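Titin heart isoform N2-B (Homo sapiens, PDB 2BK8) serves as a giant structural protein of muscle, of which this immunoglobulin-like domain, M1, is an M-band module. Local coordinates at residues H10-E15 with E89-G94; G17-V22 with L60-I65; D70-C75 with S85-L90. All coordinates share one frame; numbering follows the deposited sequence. Where two conformers were deposited one is given.

Contact 1 (H10-E15 with E89-G94); sequences HAVGEE and ELFVKG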
ATOM      1  N   HIS A  10       8.659  -2.652  -5.322  1.00 32.59           N
ATOM      2  CA  HIS A  10       8.753  -1.229  -5.703  1.00 34.38           C
ATOM      3  C   HIS A  10       8.086  -1.060  -7.072  1.00 36.61           C
ATOM      4  O   HIS A  10       7.904  -2.065  -7.787  1.00 36.67           O
ATOM      5  CB  HIS A  10      10.226  -0.752  -5.776  1.00 33.65           C
ATOM      6  CG  HIS A  10      11.013  -0.970  -4.507  1.00 34.10           C
ATOM      7  ND1 HIS A  10      10.560  -0.557  -3.269  1.00 34.81           N
ATOM      8  CD2 HIS A  10      12.232  -1.521  -4.300  1.00 37.37           C
ATOM      9  CE1 HIS A  10      11.455  -0.881  -2.349  1.00 36.42           C
ATOM     10  NE2 HIS A  10      12.481  -1.464  -2.947  1.00 36.38           N
ATOM     11  N   ALA A  11       7.794   0.199  -7.441  1.00 36.26           N
ATOM     12  CA  ALA A  11       7.262   0.578  -8.770  1.00 35.30           C
ATOM     13  C   ALA A  11       7.774   1.940  -9.275  1.00 36.73           C
ATOM     14  O   ALA A  11       8.055   2.840  -8.469  1.00 36.48           O
ATOM     15  CB  ALA A  11       5.724   0.592  -8.715  1.00 37.15           C
ATOM     16  N   VAL A  12       7.888   2.068 -10.596  1.00 33.18           N
ATOM     17  CA  VAL A  12       8.110   3.366 -11.281  1.00 34.43           C
ATOM     18  C   VAL A  12       6.761   3.866 -11.806  1.00 34.36           C
ATOM     19  O   VAL A  12       6.059   3.139 -12.518  1.00 35.71           O
ATOM     20  CB  VAL A  12       9.104   3.257 -12.446  1.00 32.92           C
ATOM     21  CG1 VAL A  12       9.162   4.590 -13.256  1.00 34.57           C
ATOM     22  CG2 VAL A  12      10.503   2.913 -11.957  1.00 35.15           C
ATOM     23  N   GLY A  13       6.426   5.108 -11.481  1.00 37.58           N
ATOM     24  CA  GLY A  13       5.177   5.715 -11.956  1.00 34.66           C
ATOM     25  C   GLY A  13       5.539   6.768 -12.984  1.00 34.22           C
ATOM     26  O   GLY A  13       6.479   7.539 -12.781  1.00 34.31           O
ATOM     27  N   GLU A  14       4.812   6.773 -14.096  1.00 37.62           N
ATOM     28  CA  GLU A  14       4.957   7.834 -15.084  1.00 37.10           C
ATOM     29  C   GLU A  14       3.867   8.886 -14.881  1.00 36.98           C
ATOM     30  O   GLU A  14       2.723   8.533 -14.579  1.00 34.82           O
ATOM     31  CB  GLU A  14       4.858   7.289 -16.510  1.00 40.52           C
ATOM     32  CG  GLU A  14       5.984   6.360 -16.900  1.00 45.52           C
ATOM     33  CD  GLU A  14       5.918   5.959 -18.356  1.00 48.08           C
ATOM     34  OE1 GLU A  14       5.419   6.757 -19.183  1.00 52.54           O
ATOM     35  OE2 GLU A  14       6.378   4.845 -18.680  1.00 48.43           O
ATOM     36  N   GLU A  15       4.210  10.159 -15.092  1.00 35.32           N
ATOM     37  CA  GLU A  15       3.247  11.247 -14.865  1.00 38.16           C
ATOM     38  C   GLU A  15       1.947  10.990 -15.633  1.00 35.88           C
ATOM     39  O   GLU A  15       1.987  10.664 -16.817  1.00 35.26           O
ATOM     40  CB  GLU A  15       3.842  12.603 -15.251  1.00 37.34           C
ATOM     41  CG  GLU A  15       4.685  13.234 -14.138  1.00 42.98           C
ATOM     42  CD  GLU A  15       5.483  14.439 -14.600  1.00 44.43           C
ATOM     43  OE1 GLU A  15       5.064  15.099 -15.589  1.00 47.87           O
ATOM     44  OE2 GLU A  15       6.532  14.735 -13.979  1.00 44.62           O
ATOM     45  N   GLU A  89       8.591   1.479  -2.327  1.00 35.76           N
ATOM     46  CA  GLU A  89       8.841   2.812  -2.860  1.00 35.39           C
ATOM     47  C   GLU A  89       8.070   3.021  -4.164  1.00 33.84           C
ATOM     48  O   GLU A  89       7.789   2.040  -4.903  1.00 34.65           O
ATOM     49  CB  GLU A  89      10.335   2.974  -3.141  1.00 35.30           C
ATOM     50  CG  GLU A  89      11.200   2.748  -1.898  1.00 35.74           C
ATOM     51  CD  GLU A  89      10.985   3.861  -0.890  1.00 39.61           C
ATOM     52  OE1 GLU A  89      11.304   5.024  -1.195  1.00 39.23           O
ATOM     53  OE2 GLU A  89      10.463   3.580   0.203  1.00 40.49           O
ATOM     54  N   LEU A  90       7.785   4.287  -4.470  1.00 34.24           N
ATOM     55  CA  LEU A  90       7.296   4.720  -5.783  1.00 35.34           C
ATOM     56  C   LEU A  90       8.339   5.728  -6.280  1.00 32.52           C
ATOM     57  O   LEU A  90       8.645   6.705  -5.568  1.00 34.95           O
ATOM     58  CB  LEU A  90       5.914   5.401  -5.669  1.00 38.15           C
ATOM     59  CG  LEU A  90       5.101   5.639  -6.949  1.00 37.33           C
ATOM     60  CD1 LEU A  90       3.616   5.941  -6.609  1.00 39.01           C
ATOM     61  CD2 LEU A  90       5.698   6.743  -7.785  1.00 41.94           C
ATOM     62  N   PHE A  91       8.944   5.448  -7.431  1.00 31.94           N
ATOM     63  CA  PHE A  91       9.911   6.359  -8.075  1.00 33.73           C
ATOM     64  C   PHE A  91       9.256   7.051  -9.287  1.00 35.29           C
ATOM     65  O   PHE A  91       8.746   6.376 -10.172  1.00 34.73           O
ATOM     66  CB  PHE A  91      11.176   5.613  -8.547  1.00 34.81           C
ATOM     67  CG  PHE A  91      11.701   4.579  -7.564  1.00 35.66           C
ATOM     68  CD1 PHE A  91      12.384   4.965  -6.403  1.00 34.65           C
ATOM     69  CD2 PHE A  91      11.556   3.224  -7.836  1.00 34.55           C
ATOM     70  CE1 PHE A  91      12.863   3.997  -5.504  1.00 36.51           C
ATOM     71  CE2 PHE A  91      12.038   2.251  -6.946  1.00 36.48           C
ATOM     72  CZ  PHE A  91      12.697   2.640  -5.789  1.00 36.44           C
ATOM     73  N   VAL A  92       9.294   8.388  -9.300  1.00 34.79           N
ATOM     74  CA  VAL A  92       8.932   9.235 -10.466  1.00 35.76           C
ATOM     75  C   VAL A  92      10.161   9.951 -11.075  1.00 36.47           C
ATOM     76  O   VAL A  92      10.965  10.547 -10.348  1.00 39.03           O
ATOM     77  CB  VAL A  92       7.844  10.292 -10.068  1.00 34.13           C
ATOM     78  CG1 VAL A  92       7.397  11.149 -11.293  1.00 35.26           C
ATOM     79  CG2 VAL A  92       6.640   9.630  -9.408  1.00 37.89           C
ATOM     80  N   LYS A  93      10.293   9.917 -12.401  1.00 36.56           N
ATOM     81  CA  LYS A  93      11.393  10.605 -13.118  1.00 37.44           C
ATOM     82  C   LYS A  93      11.449  12.106 -12.793  1.00 35.26           C
ATOM     83  O   LYS A  93      10.422  12.765 -12.797  1.00 36.47           O
ATOM     84  CB  LYS A  93      11.269  10.391 -14.632  1.00 38.77           C
ATOM     85  CG  LYS A  93      12.436  10.944 -15.428  1.00 40.78           C
ATOM     86  CD  LYS A  93      12.620  10.173 -16.731  1.00 42.70           C
ATOM     87  CE  LYS A  93      13.976  10.465 -17.386  1.00 41.74           C
ATOM     88  NZ  LYS A  93      14.000  11.769 -18.129  1.00 45.50           N
ATOM     89  N   GLY A  94      12.635  12.615 -12.438  1.00 36.42           N
ATOM     90  CA  GLY A  94      12.818  14.048 -12.102  1.00 36.36           C
ATOM     91  C   GLY A  94      12.866  14.397 -10.612  1.00 38.09           C
ATOM     92  O   GLY A  94      13.168  15.549 -10.259  1.00 36.29           O
TER
HETATM   93  O   HOH W   1       8.574   8.520 -14.192  1.00 28.14           O
HETATM   94  O   HOH W   2       8.470  12.946 -14.553  1.00 35.02           O

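Contact 2 (G17-V22 with L60-I65); sequences GHVKYV and LYVKDI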
ATOM      1  N   GLY A  17      -0.012   8.470 -15.323  1.00 32.64           N
ATOM      2  CA  GLY A  17      -0.341   7.047 -15.299  1.00 36.20           C
ATOM      3  C   GLY A  17      -0.772   6.555 -13.926  1.00 37.01           C
ATOM      4  O   GLY A  17      -1.187   7.360 -13.068  1.00 34.57           O
ATOM      5  N   HIS A  18      -0.671   5.235 -13.714  1.00 34.94           N
ATOM      6  CA  HIS A  18      -0.958   4.611 -12.423  1.00 35.57           C
ATOM      7  C   HIS A  18       0.108   3.563 -12.014  1.00 35.79           C
ATOM      8  O   HIS A  18       0.918   3.139 -12.858  1.00 35.17           O
ATOM      9  CB  HIS A  18      -2.382   4.002 -12.446  1.00 37.14           C
ATOM     10  CG  HIS A  18      -2.509   2.746 -13.269  1.00 39.54           C
ATOM     11  ND1 HIS A  18      -2.869   2.758 -14.594  1.00 38.68           N
ATOM     12  CD2 HIS A  18      -2.348   1.439 -12.945  1.00 37.62           C
ATOM     13  CE1 HIS A  18      -2.913   1.524 -15.064  1.00 38.43           C
ATOM     14  NE2 HIS A  18      -2.615   0.700 -14.077  1.00 36.60           N
ATOM     15  N   VAL A  19       0.125   3.153 -10.735  1.00 35.35           N
ATOM     16  CA  VAL A  19       0.903   1.983 -10.283  1.00 39.15           C
ATOM     17  C   VAL A  19       0.031   1.191  -9.303  1.00 36.73           C
ATOM     18  O   VAL A  19      -0.982   1.719  -8.826  1.00 37.90           O
ATOM     19  CB  VAL A  19       2.268   2.337  -9.599  1.00 40.91           C
ATOM     20  CG1 VAL A  19       3.156   3.182 -10.531  1.00 45.02           C
ATOM     21  CG2 VAL A  19       2.059   3.004  -8.229  1.00 40.49           C
ATOM     22  N   LYS A  20       0.415  -0.051  -8.985  1.00 38.77           N
ATOM     23  CA  LYS A  20      -0.285  -0.861  -7.981  1.00 37.78           C
ATOM     24  C   LYS A  20       0.695  -1.435  -6.987  1.00 36.59           C
ATOM     25  O   LYS A  20       1.866  -1.679  -7.333  1.00 35.33           O
ATOM     26  CB  LYS A  20      -1.033  -2.025  -8.668  0.50 37.85           C
ATOM     27  CG  LYS A  20      -0.139  -2.906  -9.566  0.50 38.04           C
ATOM     28  CD  LYS A  20      -0.775  -4.258  -9.946  0.50 40.46           C
ATOM     29  CE  LYS A  20       0.282  -5.354 -10.212  0.50 37.75           C
ATOM     30  NZ  LYS A  20       1.504  -4.861 -10.929  0.50 35.58           N
ATOM     31  N   TYR A  21       0.203  -1.671  -5.770  1.00 36.69           N
ATOM     32  CA  TYR A  21       0.929  -2.396  -4.739  1.00 35.30           C
ATOM     33  C   TYR A  21       0.055  -3.559  -4.219  1.00 36.68           C
ATOM     34  O   TYR A  21      -1.120  -3.380  -3.904  1.00 36.42           O
ATOM     35  CB  TYR A  21       1.356  -1.476  -3.573  1.00 36.61           C
ATOM     36  CG  TYR A  21       2.347  -0.440  -4.032  1.00 34.39           C
ATOM     37  CD1 TYR A  21       3.707  -0.766  -4.224  1.00 34.05           C
ATOM     38  CD2 TYR A  21       1.926   0.860  -4.357  1.00 37.10           C
ATOM     39  CE1 TYR A  21       4.620   0.204  -4.694  1.00 35.74           C
ATOM     40  CE2 TYR A  21       2.821   1.795  -4.789  1.00 37.24           C
ATOM     41  CZ  TYR A  21       4.158   1.461  -4.980  1.00 38.50           C
ATOM     42  OH  TYR A  21       5.014   2.435  -5.463  1.00 36.76           O
ATOM     43  N   VAL A  22       0.654  -4.731  -4.100  1.00 37.34           N
ATOM     44  CA  VAL A  22      -0.071  -5.925  -3.669  1.00 35.60           C
ATOM     45  C   VAL A  22       0.625  -6.520  -2.454  1.00 35.31           C
ATOM     46  O   VAL A  22       1.839  -6.856  -2.496  1.00 36.38           O
ATOM     47  CB  VAL A  22      -0.141  -7.002  -4.801  1.00 34.23           C
ATOM     48  CG1 VAL A  22      -0.757  -8.322  -4.255  1.00 36.55           C
ATOM     49  CG2 VAL A  22      -0.895  -6.488  -6.016  1.00 36.95           C
ATOM     50  N   LEU A  60      -3.516  -1.694  -3.293  1.00 36.74           N
ATOM     51  CA  LEU A  60      -3.560  -0.241  -3.447  1.00 35.69           C
ATOM     52  C   LEU A  60      -3.234   0.156  -4.884  1.00 35.67           C
ATOM     53  O   LEU A  60      -2.168  -0.142  -5.402  1.00 33.98           O
ATOM     54  CB  LEU A  60      -2.582   0.475  -2.474  1.00 33.86           C
ATOM     55  CG  LEU A  60      -2.367   1.978  -2.776  1.00 34.66           C
ATOM     56  CD1 LEU A  60      -3.620   2.829  -2.461  1.00 35.78           C
ATOM     57  CD2 LEU A  60      -1.146   2.512  -1.984  1.00 35.85           C
ATOM     58  N   TYR A  61      -4.161   0.852  -5.529  1.00 34.24           N
ATOM     59  CA  TYR A  61      -3.917   1.438  -6.848  1.00 37.77           C
ATOM     60  C   TYR A  61      -3.836   2.955  -6.740  1.00 37.11           C
ATOM     61  O   TYR A  61      -4.777   3.598  -6.265  1.00 37.47           O
ATOM     62  CB  TYR A  61      -5.015   1.049  -7.821  1.00 39.48           C
ATOM     63  CG  TYR A  61      -4.715  -0.186  -8.628  1.00 45.20           C
ATOM     64  CD1 TYR A  61      -4.808  -1.438  -8.048  1.00 46.64           C
ATOM     65  CD2 TYR A  61      -4.341  -0.103  -9.963  1.00 43.39           C
ATOM     66  CE1 TYR A  61      -4.544  -2.586  -8.772  1.00 48.92           C
ATOM     67  CE2 TYR A  61      -4.063  -1.252 -10.707  1.00 47.86           C
ATOM     68  CZ  TYR A  61      -4.159  -2.491 -10.094  1.00 46.81           C
ATOM     69  OH  TYR A  61      -3.930  -3.668 -10.793  1.00 47.47           O
ATOM     70  N   VAL A  62      -2.708   3.513  -7.187  1.00 37.38           N
ATOM     71  CA  VAL A  62      -2.506   4.989  -7.206  1.00 37.43           C
ATOM     72  C   VAL A  62      -2.688   5.573  -8.602  1.00 37.92           C
ATOM     73  O   VAL A  62      -1.982   5.154  -9.515  1.00 38.52           O
ATOM     74  CB  VAL A  62      -1.077   5.377  -6.738  1.00 36.82           C
ATOM     75  CG1 VAL A  62      -0.948   6.924  -6.686  1.00 38.70           C
ATOM     76  CG2 VAL A  62      -0.728   4.732  -5.374  1.00 37.60           C
ATOM     77  N   LYS A  63      -3.617   6.538  -8.754  1.00 36.20           N
ATOM     78  CA  LYS A  63      -4.028   7.147 -10.038  1.00 35.66           C
ATOM     79  C   LYS A  63      -3.429   8.535 -10.313  1.00 33.99           C
ATOM     80  O   LYS A  63      -2.978   9.204  -9.387  1.00 33.74           O
ATOM     81  CB  LYS A  63      -5.556   7.271 -10.094  0.50 36.74           C
ATOM     82  CG  LYS A  63      -6.296   5.964 -10.326  0.50 35.13           C
ATOM     83  CD  LYS A  63      -5.803   4.859  -9.397  0.50 31.99           C
ATOM     84  CE  LYS A  63      -5.598   3.603 -10.195  0.50 30.46           C
ATOM     85  NZ  LYS A  63      -5.579   2.418  -9.309  0.50 32.93           N
ATOM     86  N   ASP A  64      -3.510   8.980 -11.575  1.00 32.18           N
ATOM     87  CA  ASP A  64      -3.089  10.325 -12.002  1.00 34.82           C
ATOM     88  C   ASP A  64      -1.749  10.725 -11.395  1.00 30.66           C
ATOM     89  O   ASP A  64      -1.651  11.699 -10.662  1.00 31.44           O
ATOM     90  CB  ASP A  64      -4.159  11.383 -11.656  1.00 34.23           C
ATOM     91  CG  ASP A  64      -5.465  11.158 -12.369  1.00 39.86           C
ATOM     92  OD1 ASP A  64      -5.501  11.325 -13.606  1.00 41.35           O
ATOM     93  OD2 ASP A  64      -6.474  10.858 -11.687  1.00 44.58           O
ATOM     94  N   ILE A  65      -0.707   9.951 -11.667  1.00 32.86           N
ATOM     95  CA  ILE A  65       0.589  10.146 -10.979  1.00 33.59           C
ATOM     96  C   ILE A  65       1.185  11.547 -11.206  1.00 31.50           C
ATOM     97  O   ILE A  65       1.073  12.137 -12.326  1.00 30.78           O
ATOM     98  CB  ILE A  65       1.602   8.988 -11.341  1.00 32.06           C
ATOM     99  CG1 ILE A  65       1.168   7.662 -10.668  1.00 32.86           C
ATOM    100  CG2 ILE A  65       3.087   9.430 -11.091  1.00 31.14           C
ATOM    101  CD1 ILE A  65       1.406   7.586  -9.191  1.00 37.51           C
TER

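Contact 3 (D70-C75 with S85-L90); sequences DGTYRC and SSYAEL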
ATOM      1  N   ASP A  70       6.121  10.490  -5.406  1.00 32.67           N
ATOM      2  CA  ASP A  70       7.400   9.806  -5.159  1.00 34.61           C
ATOM      3  C   ASP A  70       7.652   9.721  -3.637  1.00 36.85           C
ATOM      4  O   ASP A  70       7.671  10.750  -2.943  1.00 37.83           O
ATOM      5  CB  ASP A  70       8.539  10.512  -5.931  1.00 36.38           C
ATOM      6  CG  ASP A  70       9.885   9.769  -5.856  1.00 34.85           C
ATOM      7  OD1 ASP A  70      10.347   9.502  -4.720  1.00 37.44           O
ATOM      8  OD2 ASP A  70      10.488   9.485  -6.930  1.00 35.05           O
ATOM      9  N   GLY A  71       7.831   8.496  -3.133  1.00 36.45           N
ATOM     10  CA  GLY A  71       8.164   8.237  -1.707  1.00 36.15           C
ATOM     11  C   GLY A  71       7.913   6.812  -1.231  1.00 39.54           C
ATOM     12  O   GLY A  71       8.010   5.834  -2.010  1.00 38.37           O
ATOM     13  N   THR A  72       7.572   6.701   0.054  1.00 37.13           N
ATOM     14  CA  THR A  72       7.396   5.407   0.714  1.00 37.14           C
ATOM     15  C   THR A  72       5.930   5.116   1.042  1.00 39.64           C
ATOM     16  O   THR A  72       5.255   5.978   1.627  1.00 39.20           O
ATOM     17  CB  THR A  72       8.232   5.345   2.004  1.00 40.32           C
ATOM     18  OG1 THR A  72       9.611   5.615   1.707  1.00 38.08           O
ATOM     19  CG2 THR A  72       8.115   3.974   2.632  1.00 37.95           C
ATOM     20  N   TYR A  73       5.464   3.906   0.685  1.00 36.53           N
ATOM     21  CA  TYR A  73       4.071   3.467   0.934  1.00 36.82           C
ATOM     22  C   TYR A  73       4.100   2.316   1.955  1.00 37.24           C
ATOM     23  O   TYR A  73       4.973   1.446   1.865  1.00 40.93           O
ATOM     24  CB  TYR A  73       3.389   3.045  -0.393  1.00 35.81           C
ATOM     25  CG  TYR A  73       3.114   4.237  -1.292  1.00 38.56           C
ATOM     26  CD1 TYR A  73       1.838   4.772  -1.389  1.00 38.36           C
ATOM     27  CD2 TYR A  73       4.159   4.866  -1.981  1.00 39.46           C
ATOM     28  CE1 TYR A  73       1.591   5.930  -2.170  1.00 34.90           C
ATOM     29  CE2 TYR A  73       3.924   6.010  -2.775  1.00 37.13           C
ATOM     30  CZ  TYR A  73       2.648   6.530  -2.856  1.00 35.80           C
ATOM     31  OH  TYR A  73       2.452   7.659  -3.660  1.00 35.56           O
ATOM     32  N   ARG A  74       3.200   2.345   2.946  1.00 36.69           N
ATOM     33  CA  ARG A  74       3.126   1.325   4.020  1.00 35.82           C
ATOM     34  C   ARG A  74       1.758   0.660   3.988  1.00 37.47           C
ATOM     35  O   ARG A  74       0.740   1.335   3.867  1.00 35.33           O
ATOM     36  CB  ARG A  74       3.330   1.968   5.401  1.00 33.15           C
ATOM     37  CG  ARG A  74       3.100   1.071   6.650  1.00 35.28           C
ATOM     38  CD  ARG A  74       3.271   1.922   7.929  1.00 36.15           C
ATOM     39  NE  ARG A  74       3.212   1.167   9.179  1.00 39.28           N
ATOM     40  CZ  ARG A  74       3.556   1.658  10.372  1.00 39.25           C
ATOM     41  NH1 ARG A  74       4.006   2.906  10.490  1.00 42.87           N
ATOM     42  NH2 ARG A  74       3.483   0.904  11.455  1.00 39.62           N
ATOM     43  N   CYS A  75       1.740  -0.668   4.083  1.00 33.87           N
ATOM     44  CA  CYS A  75       0.492  -1.428   4.317  1.00 32.14           C
ATOM     45  C   CYS A  75       0.529  -1.884   5.767  1.00 33.68           C
ATOM     46  O   CYS A  75       1.405  -2.689   6.159  1.00 35.24           O
ATOM     47  CB  CYS A  75       0.420  -2.656   3.402  1.00 33.00           C
ATOM     48  SG  CYS A  75      -1.080  -3.681   3.615  1.00 36.58           S
ATOM     49  N   SER A  85       3.511  -4.622   9.458  1.00 31.57           N
ATOM     50  CA  SER A  85       3.489  -3.687   8.306  1.00 31.50           C
ATOM     51  C   SER A  85       4.542  -4.101   7.272  1.00 30.46           C
ATOM     52  O   SER A  85       5.589  -4.694   7.637  1.00 33.74           O
ATOM     53  CB  SER A  85       3.829  -2.261   8.780  1.00 33.53           C
ATOM     54  OG  SER A  85       2.865  -1.722   9.676  1.00 36.67           O
ATOM     55  N   SER A  86       4.306  -3.691   6.014  1.00 32.72           N
ATOM     56  CA  SER A  86       5.220  -3.942   4.900  1.00 29.20           C
ATOM     57  C   SER A  86       5.321  -2.626   4.113  1.00 32.96           C
ATOM     58  O   SER A  86       4.383  -1.839   4.160  1.00 33.50           O
ATOM     59  CB  SER A  86       4.704  -5.134   4.065  1.00 28.72           C
ATOM     60  OG  SER A  86       4.870  -6.365   4.796  1.00 34.99           O
ATOM     61  N   TYR A  87       6.471  -2.393   3.467  1.00 32.26           N
ATOM     62  CA  TYR A  87       6.805  -1.085   2.860  1.00 35.76           C
ATOM     63  C   TYR A  87       7.301  -1.242   1.413  1.00 35.63           C
ATOM     64  O   TYR A  87       7.883  -2.271   1.074  1.00 37.65           O
ATOM     65  CB  TYR A  87       7.892  -0.406   3.712  1.00 34.66           C
ATOM     66  CG  TYR A  87       7.481  -0.086   5.137  1.00 35.65           C
ATOM     67  CD1 TYR A  87       6.956   1.150   5.471  1.00 37.26           C
ATOM     68  CD2 TYR A  87       7.647  -1.025   6.162  1.00 34.51           C
ATOM     69  CE1 TYR A  87       6.582   1.454   6.787  1.00 36.60           C
ATOM     70  CE2 TYR A  87       7.280  -0.727   7.494  1.00 37.24           C
ATOM     71  CZ  TYR A  87       6.743   0.522   7.787  1.00 36.32           C
ATOM     72  OH  TYR A  87       6.371   0.873   9.067  1.00 38.75           O
ATOM     73  N   ALA A  88       7.073  -0.225   0.559  1.00 36.89           N
ATOM     74  CA  ALA A  88       7.700  -0.189  -0.770  1.00 36.44           C
ATOM     75  C   ALA A  88       7.760   1.248  -1.303  1.00 37.32           C
ATOM     76  O   ALA A  88       7.075   2.121  -0.774  1.00 35.95           O
ATOM     77  CB  ALA A  88       6.935  -1.110  -1.741  1.00 39.81           C
ATOM     78  N   GLU A  89       8.591   1.479  -2.327  1.00 35.76           N
ATOM     79  CA  GLU A  89       8.841   2.812  -2.860  1.00 35.39           C
ATOM     80  C   GLU A  89       8.070   3.021  -4.164  1.00 33.84           C
ATOM     81  O   GLU A  89       7.789   2.040  -4.903  1.00 34.65           O
ATOM     82  CB  GLU A  89      10.335   2.974  -3.141  1.00 35.30           C
ATOM     83  CG  GLU A  89      11.200   2.748  -1.898  1.00 35.74           C
ATOM     84  CD  GLU A  89      10.985   3.861  -0.890  1.00 39.61           C
ATOM     85  OE1 GLU A  89      11.304   5.024  -1.195  1.00 39.23           O
ATOM     86  OE2 GLU A  89      10.463   3.580   0.203  1.00 40.49           O
ATOM     87  N   LEU A  90       7.785   4.287  -4.470  1.00 34.24           N
ATOM     88  CA  LEU A  90       7.296   4.720  -5.783  1.00 35.34           C
ATOM     89  C   LEU A  90       8.339   5.728  -6.280  1.00 32.52           C
ATOM     90  O   LEU A  90       8.645   6.705  -5.568  1.00 34.95           O
ATOM     91  CB  LEU A  90       5.914   5.401  -5.669  1.00 38.15           C
ATOM     92  CG  LEU A  90       5.101   5.639  -6.949  1.00 37.33           C
ATOM     93  CD1 LEU A  90       3.616   5.941  -6.609  1.00 39.01           C
ATOM     94  CD2 LEU A  90       5.698   6.743  -7.785  1.00 41.94           C
TER
HETATM   95  O   HOH W   3       2.982  -2.226  12.124  1.00 39.96           O

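Contact 1 (H10-E15 with E89-G94)
His-10 opens a short parallel pairing of the kind that in I-set immunoglobulin domains joins the A' strand, here 11-13, to the G strand, 83-92. Its ND1 accepts the backbone N-H of Glu-89 at 3.0 Å, the donor lying 16° out of the ring plane; this bond implies that ND1 carries no proton. With CG beside the backbone N (chi1 -56°), the imidazole turns its ND1 edge to Glu-89 N, and one face receives the edge of Phe-91 in an offset edge-to-face pair, centroids 5.7 Å apart.

Ala-11 then bonds strand 83-92 through both its backbone N and O: its N reaches Glu-89 O, and its O takes the N-H of Phe-91 at 2.9 Å. Its methyl lies on the same face as Leu-90, turned to Val-19 and Tyr-21 of strand 19-26. Val-12 shares the other face with Phe-91, meeting that ring at its edge through CG2. Gly-13 N closes on Phe-91 O at 3.0 Å. Next to this bond a water joins Gly-13 O to Lys-93 N. At Glu-15, whose carboxylate is salt-bridged to Lys-67, a second water donates to OE2, at 2.7 Å, and to Lys-93 O.

Contact 2 (G17-V22 with L60-I65)
Lys-20 and Tyr-61 face each other as a non-hydrogen-bonded pair in the antiparallel B-E pairing of the immunoglobulin sandwich, strands 19-26 and 57-62. The lysine lays its CB over one face of the phenol ring in a CH-pi contact, 3.5 Å from the centroid. In the conformer described, Lys-20 CG sits between the backbone N and the carbonyl carbon (chi1 54°), and CD comes within 3.3 Å of Tyr-61 OH. Just before the strand, His-18 lies alongside Tyr-61, its CD2 at the ring edge, 3.9 Å from Tyr-61 CE2. With an alanine here in place of Tyr-61, the aliphatic part of Lys-20 would probably lose its aromatic platform and the His-18 ring would be freer to turn.

Hydrogen-bonded pairs flank this one and fix its register. Val-19 and Val-62 exchange two bonds, as do Tyr-21 and Leu-60, the shortest being Tyr-21 N to Leu-60 O at 2.8 Å. These four side chains are buried on the opposite face, where Val-19 CG2 packs on Val-62 CB and Tyr-21 CD2 on Leu-60 CD2.

Farther out, Trp-36 packs against both Tyr-21 and Leu-60, while the Tyr-21 hydroxyl crosses the sandwich to bond Glu-89 O. Past the strand end the chain turns through Lys-63 and Asp-64 and comes back to the partner segment: Ile-65 N donates to Gly-17 O at 3.0 Å, and Ile-65 CG1 rests 3.4 Å from the same oxygen.

Contact 3 (D70-C75 with S85-L90)
Leu-90 and Tyr-73 meet on the buried face of the F-G hairpin, strands 71-78 and 83-92, the antiparallel core of one sheet of the immunoglobulin fold. The phenol ring crosses the leucine: CE2 approaches Leu-90 CB at 3.6 Å, and Leu-90 CD1 lies at the same distance from Tyr-73 OH. That hydroxyl bonds Asp-69 O, a tyrosine corner of the type familiar in Greek-key proteins, and the ring also stacks on Phe-38. Beneath the side chain, Tyr-73 N reaches Ala-88 O in a nearly straight bond of 2.8 Å (173° at the hydrogen).

Arg-74 carries the other face. With CG anti to the backbone N (chi1 172°), its extended chain runs beside Tyr-87, CG 3.5 Å from Tyr-87 CE1. Tyr-87 OH then stands over the centre of the guanidinium, 3.1 Å above its plane, while Ser-85 OG lies at its edge and accepts from NE at 3.0 Å. A water bridges Arg-74 NH2 and Ser-85 OG.

Nearer Leu-90, Thr-72 OG1 donates to the syn lone pair of Glu-89 OE2 at 2.7 Å; Arg-96 forms a salt bridge with the other carboxylate oxygen. The two faces therefore differ in chemistry: the inner one is mainly apolar packing with its buried hydroxyls bonded, whereas the outer one combines aliphatic-aromatic packing with the Arg-74 to Ser-85 and Thr-72 to Glu-89 hydrogen bonds, and the charge of Glu-89 is probably compensated by Arg-96.

From the N terminus, segment 10-15 pairs with 89-94, near the C-terminal end, so contact 1 closes a loop spanning most of the domain. Contact 2 is nested within that loop, joining 17-22 to 60-65 in the other sheet. Contact 3 opens only after contact 2 has closed and forms a local hairpin; it ends on the same strand, 83-92, that contact 1 uses, the two sharing Glu-89 and Leu-90. Strand 83-92 thus lies between strands 11-13 and 71-78. Across the sandwich, Val-19, Tyr-21 and Ile-65 of contact 2 pack on Leu-90, tying the two sheets together, while Asp-70 OD2 receives Val-92 N between contacts 3 and 1.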